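Long-range contacts in cobalamin biosynthesis protein CobN (Mycobacterium tuberculosis, PDB 7C6O), which probably inserts cobalt into the corrin ring during cobalamin synthesis, as the large, catalytic subunit of an ATP-dependent cobaltochelatase: residues Pro282-Leu287 with Gly351-His356; Val369-Ser374 with Val553-His558; Lys567-Ser572 with Ala601-His606; Leu584-Pro589 with Ala605-Val610; Glu597-Lys602 with Phe842-Pro847. All coordinates share one frame; numbering follows the deposited sequence.

In the fold
Interactions 2 and 4 share one mixed sheet: strand 551-555 of the first runs beside strand 586-591 of the second, the contact centres lie about 9 Å apart, and His554 N probably bonds to Ile587 O. Interactions 3 and 5 use helix 595-604, which connects the two strands of interaction 4, with about 12 Å between the centres of each pair of these three. Interaction 1 belongs to a different sheet, but its helix packs on interaction 4 through His356 against Pro585 and on His606, common to interactions 3 and 4, through Leu352. All five are buried; the sodium ion seen at Asp125 and Ser127 involves none of these segments.

Interaction 1. Residues Pro282-Leu287 with Gly351-His356; sequences PILQGL and GLAVRH
The His356 imidazole turns its ND1 corner towards Leu284 CD2, which comes in obliquely to 4.1 Å from ND1. At the ring edge sits Leu352 O, one helical turn back, only 4° out of the ring plane. His356 ND1 donates to Leu352 O over 2.7 Å, a fairly straight bond. The same carbonyl also takes the helical bond from His356 N, and the two donors reach it from opposite faces of its plane. With CG anti to the carbonyl carbon (chi1 -79°), the imidazole folds back along the helix to that oxygen, and the bond fixes its rotation.

The rest of the contact is carbon on carbon. Pro282 sets its CG 4.0 Å from His356 CB, side chain slanting across side chain. Leu284 is the main probe: CD2 fits against Leu352 CB at 4.1 Å and along the backbone of Ala353, while CD1 lies 4.4 Å from Ala353 CB. Helix 343-361 runs almost exactly antiparallel to strand 283-289 here, the two short segments' axes 9.5 Å apart, as a helix lying on a face of an alpha/beta sheet does. Strand 283-289 is an inner strand, flanked by 246-249 and 321-331; Ile321 and Thr323 of the latter also touch Leu284.

Since the histidine spends its ND1 hydrogen inside its own helix, the strand meets mostly hydrocarbon, and the helix is held to the sheet at this point by dispersion and burial rather than by polar links.

Interaction 2. Residues Val369-Ser374 with Val553-His558; sequences VALVFS and VHLGKH
The Val553 side chain packs on two residues of the neighbouring strand: CG1 meets Leu371 CD1 at 3.7 Å and CG2 leans on Val369 CG1. Its backbone works both ways, N donating to Ala370 O over 2.8 Å and O accepting from Val372 N.

His554 points to the other face, that of Val372. Val372 O stands over the centre of the imidazole, 3.6 Å above its plane, while Ser374 OG lies at the edge, 2.7 Å from NE2 in a hydrogen bond whose donor either could be. CG anti to the backbone N (chi1 -165°) brings the ring over that carbonyl. This is parallel pairing in the middle of a mixed sheet, with strand 369-373 between 503-507 and 551-555, and 551-555 in turn beside 586-591.

Leu555 returns to the face of Leu371 and Phe373. Its CG presses on Leu371 CD1 at 3.6 Å, and its CD1 comes obliquely to the Phe373 ring, 3.7 Å from CE2; helix 391-405 covers this cluster through Ala395 and Leu398. Past Leu555 N, bonded to Val372 O, the strands part, and a water takes the hydrogen of Ser374 N and gives one to Leu555 O. At His558, which follows a cis peptide bond, the carbonyl oxygen offers Ser374 OG a weak, unsettled second partner.

Interaction 3. Residues Lys567-Ser572 with Ala601-His606; sequences KTLGMS and AKRRAH
Arg604, in the last turn of helix 595-604, starts with CB 4.0 Å from Met571 SD, the two side chains crossing at about a right angle. CG and CD then pass Thr568 O, each at 3.4 Å. A bend at chi3 (84°) swings the head round to the loop backbone. There NE and NH2 grip one atom side-on, Lys567 O, at 3.0 Å and 2.9 Å respectively, and that oxygen lies 1° out of the guanidinium plane. NE donates in the carbonyl plane, whereas NH2 stands above it; a further bond from NE to Thr568 O is weak. Met571, bent at chi2 and chi3, lays its methyl over one face of the group, CE 3.6 Å from NH2. NH1, at the far corner, is taken by Glu562 O and Leu564 O.

Beside this, Arg603 runs extended past Leu569, CD against CD1, to a salt bridge with Glu316. Its carbonyl oxygen receives a hydrogen from a bridging water that in turn accepts one from Met571 N at 3.1 Å. The arrangement is that of an arginine at a helix C-terminus gathering the carbonyls of a buried loop, here where the helix of a beta-alpha-beta crossover turns back to its sheet.

Interaction 4. Residues Leu584-Pro589 with Ala605-Val610; sequences LPLIYP and AHAVLV
The His606 ring points its NE2 edge at the backbone oxygen of Leu584: Leu584 O lies exactly in the imidazole plane, and NE2 donates to it over 2.7 Å, almost straight at 176°, though from above the carbonyl plane. Chi1 of 56° places CG between the backbone N and the carbonyl carbon, throwing the ring across to the loop ahead of strand 586-591. Next to it a water accepts from Leu586 N and donates to His606 O, bridging the two backbones ahead of the first ladder bond.

Leu586 CD2 rests against two methyls, 3.8 Å from each of Ala605 CB and Ala607 CB, and lies near Ala605 O. Ala607 CB also faces the edge of the Tyr588 ring, 4.0 Å from CD2. Tyr588 and Leu609 run abreast, with Tyr588 CB 3.7 Å from Leu609 CD2; the phenol hydroxyl goes on to Glu562 and Gly559. On the other face Ile587 and Val610 likewise run alongside, CG2 to CG2.

Parallel ladder bonds link Val608 N to Leu586 O, Tyr588 N to Val608 O and Val610 N to Tyr588 O. These are the two strands of a beta-alpha-beta unit: its helix 595-604 covers the Tyr588 and Leu609 face, helix 807-815 the Ile587 and Val610 face, and strand 551-555 flanks 586-591.

Interaction 5. Residues Glu597-Lys602 with Phe842-Pro847; sequences EGTQAK and FYSVDP
Phe842 drives its ring tip against the backbone of Gly598, CZ 3.9 Å from CA, on the helix that forms the crossover of a beta-alpha-beta unit. Loop 842-847, reaching in from some 240 residues further along the chain, covers helix 595-604 here. This is the tight end. Gly598 has no side chain, so the ring can come close to the helix backbone, approaching the CA obliquely. Chi1 of 61°, with CG between the backbone N and the carbonyl carbon, sends the ring to Gly598. The Phe842 carbonyl oxygen meets Lys602. That lysine, bent at chi3 and chi4, curls back to bring NZ 3.1 Å from Phe842 O in a hydrogen bond, with NZ standing 33° off the carbonyl plane. Its CE lies about as close to the same oxygen, 3.2 Å. NZ has its stronger partner in Asn841 OD1, next to Phe842 on the loop side, and Leu609 of strand 608-612 packs on both the phenyl ring and the lysine chain.

The other end is looser, though still buried. The Thr599 side chain stands roughly perpendicular to that of Phe842, with OG1 at the ring edge, near its plane and 4.2 Å from CE1. Ser844, across from it, is too far for a direct bond, OG1 to OG 4.1 Å, and a water bridges the two hydroxyls. Thr599 OG1 already bonds to Pro595 O and accepts a hydrogen from that water at 2.8 Å; on the loop side, the water oxygen sits 2.7 Å from Ser844 OG.

Interaction 1. Residues Pro282-Leu287 with Gly351-His356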
# COMPACT_ATOMS: atom_id res chain seq x y z
N PRO A 282 7.87 -10.43 -18.61
CA PRO A 282 7.20 -9.33 -17.90
C PRO A 282 5.85 -9.04 -18.53
O PRO A 282 5.70 -8.99 -19.75
CB PRO A 282 8.16 -8.15 -18.05
CG PRO A 282 9.48 -8.77 -18.37
CD PRO A 282 9.16 -9.99 -19.17
N ILE A 283 4.85 -8.84 -17.67
CA ILE A 283 3.48 -8.55 -18.09
C ILE A 283 3.12 -7.20 -17.49
O ILE A 283 2.99 -7.08 -16.26
CB ILE A 283 2.50 -9.65 -17.66
CG1 ILE A 283 2.93 -11.00 -18.23
CG2 ILE A 283 1.08 -9.29 -18.08
CD1 ILE A 283 2.04 -12.16 -17.83
N LEU A 284 2.95 -6.19 -18.34
CA LEU A 284 2.76 -4.82 -17.89
C LEU A 284 1.35 -4.36 -18.21
O LEU A 284 0.87 -4.54 -19.34
CB LEU A 284 3.78 -3.89 -18.56
CG LEU A 284 5.26 -4.22 -18.37
CD1 LEU A 284 5.76 -5.21 -19.42
CD2 LEU A 284 6.11 -2.95 -18.39
N GLN A 285 0.68 -3.77 -17.23
CA GLN A 285 -0.65 -3.22 -17.44
C GLN A 285 -0.53 -1.82 -18.03
O GLN A 285 -0.09 -0.88 -17.35
CB GLN A 285 -1.45 -3.19 -16.14
CG GLN A 285 -2.93 -2.89 -16.34
CD GLN A 285 -3.73 -4.13 -16.70
OE1 GLN A 285 -3.43 -5.22 -16.22
NE2 GLN A 285 -4.75 -3.96 -17.53
N GLY A 286 -0.89 -1.68 -19.30
CA GLY A 286 -1.01 -0.36 -19.90
C GLY A 286 -2.41 0.16 -19.66
O GLY A 286 -3.39 -0.43 -20.12
N LEU A 287 -2.53 1.27 -18.93
CA LEU A 287 -3.83 1.72 -18.46
C LEU A 287 -4.60 2.40 -19.60
O LEU A 287 -4.04 3.21 -20.34
CB LEU A 287 -3.67 2.67 -17.28
CG LEU A 287 -2.86 2.12 -16.10
CD1 LEU A 287 -2.72 3.17 -15.01
CD2 LEU A 287 -3.48 0.85 -15.54
N GLY A 351 8.42 2.27 -23.83
CA GLY A 351 9.77 2.28 -23.30
C GLY A 351 9.93 1.33 -22.12
O GLY A 351 10.89 0.56 -22.06
N LEU A 352 8.99 1.38 -21.18
CA LEU A 352 9.03 0.46 -20.05
C LEU A 352 9.01 -0.99 -20.51
O LEU A 352 9.75 -1.82 -19.98
CB LEU A 352 7.85 0.74 -19.11
CG LEU A 352 7.94 1.99 -18.25
CD1 LEU A 352 6.60 2.30 -17.60
CD2 LEU A 352 9.01 1.82 -17.18
N ALA A 353 8.16 -1.31 -21.49
CA ALA A 353 8.07 -2.69 -21.96
C ALA A 353 9.38 -3.14 -22.60
O ALA A 353 9.85 -4.25 -22.34
CB ALA A 353 6.91 -2.84 -22.94
N VAL A 354 9.97 -2.28 -23.43
CA VAL A 354 11.21 -2.65 -24.12
C VAL A 354 12.36 -2.80 -23.13
O VAL A 354 13.15 -3.74 -23.22
CB VAL A 354 11.53 -1.62 -25.22
CG1 VAL A 354 12.94 -1.83 -25.77
CG2 VAL A 354 10.51 -1.72 -26.35
N ARG A 355 12.47 -1.87 -22.18
CA ARG A 355 13.55 -1.93 -21.20
C ARG A 355 13.46 -3.20 -20.36
O ARG A 355 14.49 -3.81 -20.03
CB ARG A 355 13.53 -0.70 -20.29
CG ARG A 355 13.73 0.64 -21.00
CD ARG A 355 15.19 1.04 -21.08
NE ARG A 355 15.32 2.45 -21.47
CZ ARG A 355 15.73 3.42 -20.66
NH1 ARG A 355 16.08 3.14 -19.41
NH2 ARG A 355 15.82 4.67 -21.10
N HIS A 356 12.25 -3.61 -19.99
CA HIS A 356 12.10 -4.85 -19.22
C HIS A 356 12.43 -6.07 -20.08
O HIS A 356 13.07 -7.01 -19.61
CB HIS A 356 10.69 -4.96 -18.64
CG HIS A 356 10.47 -4.13 -17.42
ND1 HIS A 356 10.15 -2.79 -17.47
CD2 HIS A 356 10.53 -4.46 -16.10
CE1 HIS A 356 10.02 -2.33 -16.24
NE2 HIS A 356 10.25 -3.32 -15.39

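Interaction 2. Residues Val369-Ser374 with Val553-His558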
# COMPACT_ATOMS: atom_id res chain seq x y z
N VAL A 369 23.85 -1.94 -13.18
CA VAL A 369 22.82 -1.89 -12.14
C VAL A 369 23.11 -0.74 -11.19
O VAL A 369 24.26 -0.55 -10.77
CB VAL A 369 22.74 -3.22 -11.37
CG1 VAL A 369 21.63 -3.16 -10.32
CG2 VAL A 369 22.53 -4.39 -12.32
N ALA A 370 22.08 0.01 -10.85
CA ALA A 370 22.15 1.03 -9.82
C ALA A 370 21.50 0.51 -8.54
O ALA A 370 20.34 0.07 -8.56
CB ALA A 370 21.46 2.32 -10.27
N LEU A 371 22.25 0.54 -7.44
CA LEU A 371 21.76 0.13 -6.13
C LEU A 371 21.56 1.40 -5.30
O LEU A 371 22.54 2.07 -4.95
CB LEU A 371 22.76 -0.82 -5.46
CG LEU A 371 22.34 -1.59 -4.21
CD1 LEU A 371 21.17 -2.51 -4.53
CD2 LEU A 371 23.51 -2.39 -3.65
N VAL A 372 20.31 1.73 -5.00
CA VAL A 372 19.96 3.00 -4.36
C VAL A 372 19.50 2.73 -2.94
O VAL A 372 18.65 1.85 -2.70
CB VAL A 372 18.88 3.75 -5.16
CG1 VAL A 372 18.52 5.06 -4.47
CG2 VAL A 372 19.35 4.00 -6.58
N PHE A 373 20.04 3.49 -1.99
CA PHE A 373 19.71 3.37 -0.58
C PHE A 373 18.86 4.56 -0.13
O PHE A 373 19.12 5.70 -0.52
CB PHE A 373 20.98 3.32 0.28
CG PHE A 373 21.82 2.10 0.05
CD1 PHE A 373 22.57 1.96 -1.11
CD2 PHE A 373 21.89 1.11 1.01
CE1 PHE A 373 23.36 0.85 -1.32
CE2 PHE A 373 22.68 -0.01 0.81
CZ PHE A 373 23.41 -0.14 -0.35
N SER A 374 17.85 4.28 0.69
CA SER A 374 17.07 5.35 1.31
C SER A 374 17.94 6.14 2.29
O SER A 374 18.95 5.65 2.79
CB SER A 374 15.85 4.78 2.04
OG SER A 374 15.05 3.99 1.18
N VAL A 553 17.82 -1.08 -8.43
CA VAL A 553 17.42 -1.85 -7.26
C VAL A 553 17.41 -0.90 -6.07
O VAL A 553 18.46 -0.34 -5.72
CB VAL A 553 18.36 -3.04 -7.01
CG1 VAL A 553 17.92 -3.81 -5.76
CG2 VAL A 553 18.40 -3.97 -8.22
N HIS A 554 16.25 -0.71 -5.47
CA HIS A 554 16.14 0.08 -4.25
C HIS A 554 16.02 -0.84 -3.05
O HIS A 554 15.15 -1.72 -3.03
CB HIS A 554 14.95 1.04 -4.29
CG HIS A 554 15.02 2.10 -3.23
ND1 HIS A 554 15.41 3.40 -3.51
CD2 HIS A 554 14.80 2.05 -1.90
CE1 HIS A 554 15.40 4.10 -2.39
NE2 HIS A 554 15.03 3.30 -1.40
N LEU A 555 16.86 -0.63 -2.05
CA LEU A 555 17.00 -1.58 -0.94
C LEU A 555 16.09 -1.20 0.22
O LEU A 555 16.37 -0.25 0.96
CB LEU A 555 18.46 -1.66 -0.49
CG LEU A 555 19.31 -2.53 -1.41
CD1 LEU A 555 20.72 -2.66 -0.87
CD2 LEU A 555 18.67 -3.89 -1.59
N GLY A 556 15.00 -1.95 0.39
CA GLY A 556 14.22 -1.90 1.60
C GLY A 556 13.19 -0.79 1.65
O GLY A 556 13.20 0.17 0.88
N LYS A 557 12.28 -0.93 2.61
CA LYS A 557 11.18 0.02 2.80
C LYS A 557 11.65 1.22 3.63
O LYS A 557 12.05 1.04 4.79
CB LYS A 557 10.01 -0.67 3.50
CG LYS A 557 8.83 0.24 3.83
CD LYS A 557 8.79 0.63 5.29
CE LYS A 557 7.53 1.42 5.61
NZ LYS A 557 7.56 2.02 6.98
N HIS A 558 11.60 2.42 3.06
CA HIS A 558 11.31 2.68 1.64
C HIS A 558 11.97 4.00 1.25
O HIS A 558 12.40 4.76 2.12
CB HIS A 558 9.80 2.76 1.36
CG HIS A 558 9.08 3.79 2.18
ND1 HIS A 558 8.14 3.45 3.13
CD2 HIS A 558 9.15 5.14 2.19
CE1 HIS A 558 7.66 4.55 3.69
NE2 HIS A 558 8.26 5.59 3.13
O HOH W 1 17.93 1.64 1.98

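Interaction 3. Residues Lys567-Ser572 with Ala601-His606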
# COMPACT_ATOMS: atom_id res chain seq x y z
N LYS A 567 0.14 12.84 -9.45
CA LYS A 567 -1.17 12.21 -9.38
C LYS A 567 -1.14 11.01 -8.44
O LYS A 567 -0.08 10.42 -8.16
CB LYS A 567 -1.64 11.78 -10.77
CG LYS A 567 -1.74 12.92 -11.76
CD LYS A 567 -2.40 12.48 -13.06
CE LYS A 567 -2.29 13.57 -14.12
NZ LYS A 567 -2.79 14.89 -13.65
N THR A 568 -2.33 10.65 -7.94
CA THR A 568 -2.47 9.48 -7.07
C THR A 568 -1.88 8.23 -7.72
O THR A 568 -1.10 7.50 -7.10
CB THR A 568 -3.95 9.25 -6.77
OG1 THR A 568 -4.68 9.14 -8.00
CG2 THR A 568 -4.52 10.42 -5.97
N LEU A 569 -2.27 7.97 -8.97
CA LEU A 569 -1.70 6.92 -9.79
C LEU A 569 -2.11 7.21 -11.23
O LEU A 569 -2.86 8.16 -11.49
CB LEU A 569 -2.13 5.52 -9.33
CG LEU A 569 -3.56 5.02 -9.57
CD1 LEU A 569 -3.66 3.55 -9.20
CD2 LEU A 569 -4.58 5.84 -8.79
N GLY A 570 -1.62 6.40 -12.16
CA GLY A 570 -1.74 6.76 -13.56
C GLY A 570 -0.86 7.95 -13.88
O GLY A 570 -1.35 9.00 -14.30
N MET A 571 0.45 7.78 -13.69
CA MET A 571 1.37 8.91 -13.70
C MET A 571 1.39 9.61 -15.06
O MET A 571 1.25 8.97 -16.11
CB MET A 571 2.79 8.45 -13.33
CG MET A 571 2.85 7.53 -12.12
SD MET A 571 1.89 8.10 -10.70
CE MET A 571 2.77 9.58 -10.23
N SER A 572 1.55 10.93 -15.02
CA SER A 572 1.66 11.77 -16.20
C SER A 572 3.10 12.22 -16.39
O SER A 572 3.97 11.98 -15.55
CB SER A 572 0.74 12.99 -16.09
OG SER A 572 1.25 13.93 -15.16
N ALA A 601 4.94 2.00 -4.26
CA ALA A 601 6.03 1.85 -5.22
C ALA A 601 5.56 1.11 -6.47
O ALA A 601 5.97 1.45 -7.59
CB ALA A 601 7.21 1.13 -4.58
N LYS A 602 4.70 0.10 -6.30
CA LYS A 602 4.17 -0.63 -7.45
C LYS A 602 3.41 0.29 -8.39
O LYS A 602 3.49 0.15 -9.62
CB LYS A 602 3.24 -1.76 -6.99
CG LYS A 602 3.92 -2.89 -6.24
CD LYS A 602 2.88 -3.82 -5.61
CE LYS A 602 2.13 -4.64 -6.66
NZ LYS A 602 2.97 -5.76 -7.19
N ARG A 603 2.65 1.24 -7.84
CA ARG A 603 1.70 2.02 -8.61
C ARG A 603 2.22 3.36 -9.08
O ARG A 603 1.81 3.83 -10.15
CB ARG A 603 0.41 2.23 -7.80
CG ARG A 603 -0.24 0.92 -7.40
CD ARG A 603 -1.52 1.12 -6.61
NE ARG A 603 -2.14 -0.17 -6.30
CZ ARG A 603 -3.26 -0.32 -5.61
NH1 ARG A 603 -3.93 0.73 -5.15
NH2 ARG A 603 -3.73 -1.54 -5.38
N ARG A 604 3.12 4.01 -8.33
CA ARG A 604 3.64 5.30 -8.74
C ARG A 604 5.06 5.23 -9.30
O ARG A 604 5.57 6.24 -9.78
CB ARG A 604 3.59 6.29 -7.56
CG ARG A 604 2.18 6.46 -6.99
CD ARG A 604 2.09 7.57 -5.94
NE ARG A 604 1.90 8.90 -6.53
CZ ARG A 604 2.77 9.90 -6.40
NH1 ARG A 604 3.88 9.72 -5.69
NH2 ARG A 604 2.52 11.07 -6.96
N ALA A 605 5.69 4.05 -9.27
CA ALA A 605 7.04 3.91 -9.82
C ALA A 605 7.23 2.55 -10.50
O ALA A 605 8.35 2.04 -10.56
CB ALA A 605 8.09 4.11 -8.73
N HIS A 606 6.14 1.98 -11.02
CA HIS A 606 6.10 0.68 -11.71
C HIS A 606 7.04 -0.36 -11.11
O HIS A 606 7.66 -1.14 -11.84
CB HIS A 606 6.40 0.85 -13.20
CG HIS A 606 7.70 1.52 -13.50
ND1 HIS A 606 7.80 2.87 -13.78
CD2 HIS A 606 8.96 1.02 -13.59
CE1 HIS A 606 9.06 3.17 -14.02
NE2 HIS A 606 9.79 2.08 -13.91
O HOH W 2 0.73 4.88 -12.62

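Interaction 4. Residues Leu584-Pro589 with Ala605-Val610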
# COMPACT_ATOMS: atom_id res chain seq x y z
N LEU A 584 13.17 3.49 -16.50
CA LEU A 584 14.09 2.61 -15.77
C LEU A 584 13.34 1.51 -15.03
O LEU A 584 12.46 1.81 -14.22
CB LEU A 584 14.91 3.42 -14.77
CG LEU A 584 16.05 4.28 -15.32
CD1 LEU A 584 16.55 5.21 -14.23
CD2 LEU A 584 17.18 3.40 -15.84
N PRO A 585 13.65 0.24 -15.28
CA PRO A 585 13.07 -0.83 -14.46
C PRO A 585 13.49 -0.67 -13.00
O PRO A 585 14.64 -0.33 -12.70
CB PRO A 585 13.66 -2.11 -15.07
CG PRO A 585 14.03 -1.72 -16.48
CD PRO A 585 14.48 -0.29 -16.38
N LEU A 586 12.54 -0.90 -12.10
CA LEU A 586 12.76 -0.73 -10.67
C LEU A 586 12.44 -2.04 -9.96
O LEU A 586 11.30 -2.52 -10.02
CB LEU A 586 11.91 0.41 -10.11
CG LEU A 586 11.95 0.65 -8.59
CD1 LEU A 586 13.36 0.95 -8.11
CD2 LEU A 586 10.99 1.77 -8.19
N ILE A 587 13.44 -2.61 -9.29
CA ILE A 587 13.30 -3.83 -8.52
C ILE A 587 13.50 -3.47 -7.05
O ILE A 587 14.45 -2.76 -6.71
CB ILE A 587 14.32 -4.90 -8.98
CG1 ILE A 587 14.12 -5.19 -10.47
CG2 ILE A 587 14.18 -6.17 -8.15
CD1 ILE A 587 15.31 -5.83 -11.13
N TYR A 588 12.60 -3.95 -6.19
CA TYR A 588 12.38 -3.32 -4.89
C TYR A 588 12.14 -4.38 -3.82
O TYR A 588 11.00 -4.76 -3.54
CB TYR A 588 11.19 -2.37 -4.97
CG TYR A 588 11.25 -1.12 -4.12
CD1 TYR A 588 11.84 -1.13 -2.86
CD2 TYR A 588 10.68 0.07 -4.57
CE1 TYR A 588 11.88 0.02 -2.08
CE2 TYR A 588 10.71 1.21 -3.80
CZ TYR A 588 11.31 1.19 -2.56
OH TYR A 588 11.33 2.34 -1.81
N PRO A 589 13.21 -4.87 -3.19
CA PRO A 589 13.02 -5.73 -2.00
C PRO A 589 12.22 -4.99 -0.94
O PRO A 589 12.50 -3.83 -0.63
CB PRO A 589 14.46 -6.02 -1.55
CG PRO A 589 15.28 -5.87 -2.80
CD PRO A 589 14.62 -4.77 -3.58
N ALA A 605 5.69 4.05 -9.27
CA ALA A 605 7.04 3.91 -9.82
C ALA A 605 7.23 2.55 -10.50
O ALA A 605 8.35 2.04 -10.56
CB ALA A 605 8.09 4.11 -8.73
N HIS A 606 6.14 1.98 -11.02
CA HIS A 606 6.10 0.68 -11.71
C HIS A 606 7.04 -0.36 -11.11
O HIS A 606 7.66 -1.14 -11.84
CB HIS A 606 6.40 0.85 -13.20
CG HIS A 606 7.70 1.52 -13.50
ND1 HIS A 606 7.80 2.87 -13.78
CD2 HIS A 606 8.96 1.02 -13.59
CE1 HIS A 606 9.06 3.17 -14.02
NE2 HIS A 606 9.79 2.08 -13.91
N ALA A 607 7.13 -0.41 -9.78
CA ALA A 607 8.11 -1.27 -9.14
C ALA A 607 7.73 -2.74 -9.26
O ALA A 607 6.55 -3.10 -9.23
CB ALA A 607 8.26 -0.89 -7.67
N VAL A 608 8.75 -3.58 -9.41
CA VAL A 608 8.62 -5.02 -9.21
C VAL A 608 9.15 -5.32 -7.82
O VAL A 608 10.36 -5.28 -7.59
CB VAL A 608 9.38 -5.82 -10.28
CG1 VAL A 608 9.32 -7.31 -9.97
CG2 VAL A 608 8.82 -5.54 -11.67
N LEU A 609 8.25 -5.60 -6.88
CA LEU A 609 8.67 -5.93 -5.53
C LEU A 609 9.22 -7.35 -5.47
O LEU A 609 8.79 -8.24 -6.22
CB LEU A 609 7.51 -5.80 -4.54
CG LEU A 609 6.74 -4.49 -4.50
CD1 LEU A 609 5.72 -4.53 -3.38
CD2 LEU A 609 7.68 -3.29 -4.33
N VAL A 610 10.19 -7.56 -4.59
CA VAL A 610 10.61 -8.90 -4.17
C VAL A 610 10.49 -8.88 -2.65
O VAL A 610 11.39 -8.39 -1.96
CB VAL A 610 12.04 -9.24 -4.61
CG1 VAL A 610 12.41 -10.65 -4.16
CG2 VAL A 610 12.18 -9.10 -6.12
O HOH W 3 9.99 -2.05 -13.03

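Interaction 5. Residues Glu597-Lys602 with Phe842-Pro847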
# COMPACT_ATOMS: atom_id res chain seq x y z
N GLU A 597 2.95 0.58 1.81
CA GLU A 597 4.12 1.28 1.30
C GLU A 597 4.68 0.58 0.07
O GLU A 597 5.14 1.24 -0.87
CB GLU A 597 5.17 1.39 2.40
CG GLU A 597 4.68 2.13 3.65
CD GLU A 597 3.98 1.21 4.65
OE1 GLU A 597 3.56 0.10 4.27
OE2 GLU A 597 3.86 1.60 5.84
N GLY A 598 4.66 -0.76 0.05
CA GLY A 598 5.10 -1.47 -1.14
C GLY A 598 4.19 -1.21 -2.33
O GLY A 598 4.66 -1.07 -3.46
N THR A 599 2.88 -1.15 -2.08
CA THR A 599 1.92 -0.90 -3.14
C THR A 599 2.13 0.46 -3.78
O THR A 599 1.96 0.62 -5.00
CB THR A 599 0.50 -1.03 -2.58
OG1 THR A 599 0.30 -2.37 -2.11
CG2 THR A 599 -0.53 -0.71 -3.63
N GLN A 600 2.52 1.46 -2.99
CA GLN A 600 2.75 2.79 -3.55
C GLN A 600 3.89 2.77 -4.55
O GLN A 600 3.83 3.44 -5.59
CB GLN A 600 3.02 3.80 -2.43
CG GLN A 600 2.97 5.26 -2.88
CD GLN A 600 1.56 5.74 -3.22
OE1 GLN A 600 0.85 5.11 -4.02
NE2 GLN A 600 1.15 6.85 -2.63
N ALA A 601 4.94 2.00 -4.26
CA ALA A 601 6.03 1.85 -5.22
C ALA A 601 5.56 1.11 -6.47
O ALA A 601 5.97 1.45 -7.59
CB ALA A 601 7.21 1.13 -4.58
N LYS A 602 4.70 0.10 -6.30
CA LYS A 602 4.17 -0.63 -7.45
C LYS A 602 3.41 0.29 -8.39
O LYS A 602 3.49 0.15 -9.62
CB LYS A 602 3.24 -1.76 -6.99
CG LYS A 602 3.92 -2.89 -6.24
CD LYS A 602 2.88 -3.82 -5.61
CE LYS A 602 2.13 -4.64 -6.66
NZ LYS A 602 2.97 -5.76 -7.19
N PHE A 842 4.26 -8.82 -4.17
CA PHE A 842 2.99 -9.08 -3.51
C PHE A 842 1.87 -8.18 -4.03
O PHE A 842 2.09 -7.11 -4.60
CB PHE A 842 3.11 -8.98 -1.97
CG PHE A 842 3.53 -7.61 -1.43
CD1 PHE A 842 2.79 -6.46 -1.67
CD2 PHE A 842 4.62 -7.52 -0.57
CE1 PHE A 842 3.17 -5.24 -1.12
CE2 PHE A 842 5.00 -6.31 -0.02
CZ PHE A 842 4.28 -5.17 -0.29
N TYR A 843 0.64 -8.67 -3.86
CA TYR A 843 -0.57 -7.88 -4.00
C TYR A 843 -1.19 -7.69 -2.62
O TYR A 843 -0.67 -8.19 -1.61
CB TYR A 843 -1.54 -8.55 -4.98
CG TYR A 843 -1.94 -9.97 -4.63
CD1 TYR A 843 -3.01 -10.23 -3.77
CD2 TYR A 843 -1.27 -11.05 -5.19
CE1 TYR A 843 -3.38 -11.52 -3.46
CE2 TYR A 843 -1.64 -12.35 -4.88
CZ TYR A 843 -2.70 -12.58 -4.02
OH TYR A 843 -3.07 -13.87 -3.72
N SER A 844 -2.30 -6.96 -2.56
CA SER A 844 -2.90 -6.63 -1.28
C SER A 844 -4.33 -7.14 -1.26
O SER A 844 -4.56 -8.34 -1.09
CB SER A 844 -2.79 -5.13 -0.99
OG SER A 844 -3.32 -4.35 -2.05
N VAL A 845 -5.33 -6.26 -1.42
CA VAL A 845 -6.72 -6.61 -1.17
C VAL A 845 -7.60 -6.07 -2.29
O VAL A 845 -7.21 -5.18 -3.05
CB VAL A 845 -7.21 -6.07 0.19
CG1 VAL A 845 -6.40 -6.67 1.33
CG2 VAL A 845 -7.14 -4.54 0.22
N ASP A 846 -8.79 -6.63 -2.38
CA ASP A 846 -9.85 -6.05 -3.19
C ASP A 846 -10.32 -4.79 -2.48
O ASP A 846 -10.92 -4.89 -1.40
CB ASP A 846 -11.00 -7.05 -3.37
CG ASP A 846 -12.17 -6.49 -4.16
OD1 ASP A 846 -12.10 -5.33 -4.63
OD2 ASP A 846 -13.17 -7.21 -4.32
N PRO A 847 -10.07 -3.60 -3.03
CA PRO A 847 -10.39 -2.37 -2.29
C PRO A 847 -11.88 -2.10 -2.16
O PRO A 847 -12.26 -1.23 -1.37
CB PRO A 847 -9.71 -1.28 -3.12
CG PRO A 847 -9.71 -1.83 -4.52
CD PRO A 847 -9.51 -3.32 -4.36
O HOH W 4 -1.21 -4.19 -3.67